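Local coordinates for protein diaminopimelate decarboxylase (Phaeodactylum tricornutum, PDB 7JPJ) that probably catalyses the pyridoxal 5'-phosphate-dependent decarboxylation of diaminopimelate in lysine biosynthesis, working as a dimer, at residues A[134-139]-A[191-196]. Numbering follows the deposited sequence.
Sequences HYAGKG and ERYGLE
Gly137 N donates the one hydrogen bond between the two loops, to Tyr193 O (2.6 Å). The bond is nearly straight at the hydrogen, 165°, but the donor stands well above the carbonyl plane. Beside it, Ala136 CB meets the edge of the Tyr193 ring near the ring plane, 4.1 Å from CD1. Tyr193 CG lies anti to its own carbonyl carbon (chi1 -56°), which sets this ring edge beside Ala136 while the carbonyl serves Gly137. Farther along, Gly139 CA approaches Gly194 O in a CA-H...O contact; a cis peptide bond joins Lys138 to Gly139. Glu196 CB rests 3.9 Å from Gly139 O.

The carbonyl of Tyr193 is presented by a helix end: Gly194, with positive phi, is the C' residue of a Schellman motif that closes helix 185-192, and its N is hydrogen-bonded to Glu191 O. On the facing loop, the Tyr135 ring packs on helix 110-116, its OH hydrogen-bonded to Asp115 OD1. Leu195 packs on Leu128 and Phe131 of helix 125-134. The contact thus ties together two helix-to-strand turns at the N-terminal ends of adjacent parallel TIM-barrel strands, 141-147 and 196-201, where Glu196 makes backbone hydrogen bonds with Ala140 and Val142.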
loop_
_atom_site.group_PDB
_atom_site.type_symbol
_atom_site.label_atom_id
_atom_site.label_comp_id
_atom_site.label_asym_id
_atom_site.label_seq_id
_atom_site.Cartn_x
_atom_site.Cartn_y
_atom_site.Cartn_z
ATOM N N HIS A 134 -24.003 1.205 27.165
ATOM C CA HIS A 134 -24.479 -0.165 27.018
ATOM C C HIS A 134 -24.365 -0.961 28.313
ATOM O O HIS A 134 -25.165 -1.875 28.543
ATOM C CB HIS A 134 -23.704 -0.866 25.901
ATOM C CG HIS A 134 -24.333 -2.142 25.438
ATOM N ND1 HIS A 134 -24.054 -3.361 26.017
ATOM C CD2 HIS A 134 -25.229 -2.389 24.453
ATOM C CE1 HIS A 134 -24.750 -4.305 25.408
ATOM N NE2 HIS A 134 -25.471 -3.742 24.455
ATOM N N TYR A 135 -23.394 -0.635 29.163
ATOM C CA TYR A 135 -23.147 -1.348 30.411
ATOM C C TYR A 135 -23.302 -0.420 31.608
ATOM O O TYR A 135 -22.499 -0.440 32.541
ATOM C CB TYR A 135 -21.758 -1.980 30.412
ATOM C CG TYR A 135 -21.547 -2.999 29.317
ATOM C CD1 TYR A 135 -22.243 -4.200 29.321
ATOM C CD2 TYR A 135 -20.645 -2.766 28.287
ATOM C CE1 TYR A 135 -22.055 -5.139 28.323
ATOM C CE2 TYR A 135 -20.449 -3.698 27.286
ATOM C CZ TYR A 135 -21.157 -4.884 27.307
ATOM O OH TYR A 135 -20.964 -5.818 26.310
ATOM N N ALA A 136 -24.347 0.404 31.594
ATOM C CA ALA A 136 -24.519 1.431 32.612
ATOM C C ALA A 136 -24.803 0.809 33.975
ATOM O O ALA A 136 -25.723 -0.004 34.119
ATOM C CB ALA A 136 -25.651 2.379 32.215
ATOM N N GLY A 137 -24.009 1.197 34.974
ATOM C CA GLY A 137 -24.182 0.754 36.346
ATOM C C GLY A 137 -24.195 -0.749 36.534
ATOM O O GLY A 137 -25.230 -1.319 36.891
ATOM N N LYS A 138 -23.054 -1.406 36.315
ATOM C CA LYS A 138 -23.010 -2.866 36.360
ATOM C C LYS A 138 -21.882 -3.474 37.205
ATOM O O LYS A 138 -22.075 -4.564 37.754
ATOM C CB LYS A 138 -22.964 -3.424 34.934
ATOM C CG LYS A 138 -24.358 -3.625 34.349
ATOM C CD LYS A 138 -24.332 -4.109 32.909
ATOM C CE LYS A 138 -25.745 -4.172 32.334
ATOM N NZ LYS A 138 -26.662 -5.012 33.162
ATOM N N GLY A 139 -20.694 -2.871 37.296
ATOM C CA GLY A 139 -20.172 -1.854 36.407
ATOM C C GLY A 139 -19.030 -2.494 35.654
ATOM O O GLY A 139 -18.043 -2.925 36.252
ATOM N N GLU A 191 -17.936 7.610 36.404
ATOM C CA GLU A 191 -18.939 7.621 37.465
ATOM C C GLU A 191 -20.351 7.633 36.891
ATOM O O GLU A 191 -21.263 7.015 37.456
ATOM C CB GLU A 191 -18.722 8.827 38.381
ATOM C CG GLU A 191 -19.919 9.166 39.264
ATOM C CD GLU A 191 -19.654 10.333 40.196
ATOM O OE1 GLU A 191 -20.251 10.369 41.294
ATOM O OE2 GLU A 191 -18.854 11.218 39.824
ATOM N N ARG A 192 -20.549 8.326 35.765
ATOM C CA ARG A 192 -21.882 8.446 35.184
ATOM C C ARG A 192 -22.470 7.083 34.842
ATOM O O ARG A 192 -23.664 6.842 35.056
ATOM C CB ARG A 192 -21.827 9.332 33.942
ATOM C CG ARG A 192 -23.177 9.834 33.475
ATOM C CD ARG A 192 -23.195 9.968 31.967
ATOM N NE ARG A 192 -24.331 10.749 31.492
ATOM C CZ ARG A 192 -24.404 11.279 30.277
ATOM N NH1 ARG A 192 -23.402 11.108 29.422
ATOM N NH2 ARG A 192 -25.473 11.976 29.914
ATOM N N TYR A 193 -21.650 6.174 34.317
ATOM C CA TYR A 193 -22.102 4.840 33.944
ATOM C C TYR A 193 -21.646 3.767 34.924
ATOM O O TYR A 193 -21.791 2.576 34.633
ATOM C CB TYR A 193 -21.628 4.504 32.529
ATOM C CG TYR A 193 -22.066 5.511 31.488
ATOM C CD1 TYR A 193 -23.408 5.651 31.150
ATOM C CD2 TYR A 193 -21.140 6.318 30.840
ATOM C CE1 TYR A 193 -23.816 6.569 30.198
ATOM C CE2 TYR A 193 -21.539 7.239 29.887
ATOM C CZ TYR A 193 -22.878 7.361 29.570
ATOM O OH TYR A 193 -23.277 8.276 28.621
ATOM N N GLY A 194 -21.106 4.157 36.075
ATOM C CA GLY A 194 -20.684 3.182 37.065
ATOM C C GLY A 194 -19.600 2.245 36.587
ATOM O O GLY A 194 -19.522 1.106 37.059
ATOM N N LEU A 195 -18.759 2.693 35.660
ATOM C CA LEU A 195 -17.703 1.856 35.118
ATOM C C LEU A 195 -16.635 1.574 36.173
ATOM O O LEU A 195 -16.584 2.195 37.237
ATOM C CB LEU A 195 -17.062 2.523 33.902
ATOM C CG LEU A 195 -17.963 2.784 32.701
ATOM C CD1 LEU A 195 -17.172 3.454 31.597
ATOM C CD2 LEU A 195 -18.579 1.487 32.212
ATOM N N GLU A 196 -15.769 0.616 35.857
ATOM C CA GLU A 196 -14.609 0.293 36.681
ATOM C C GLU A 196 -13.387 0.241 35.774
ATOM O O GLU A 196 -13.290 -0.636 34.909
ATOM C CB GLU A 196 -14.798 -1.031 37.418
ATOM C CG GLU A 196 -13.597 -1.434 38.264
ATOM C CD GLU A 196 -13.966 -2.357 39.408
ATOM O OE1 GLU A 196 -13.363 -3.447 39.506
ATOM O OE2 GLU A 196 -14.858 -1.994 40.207
#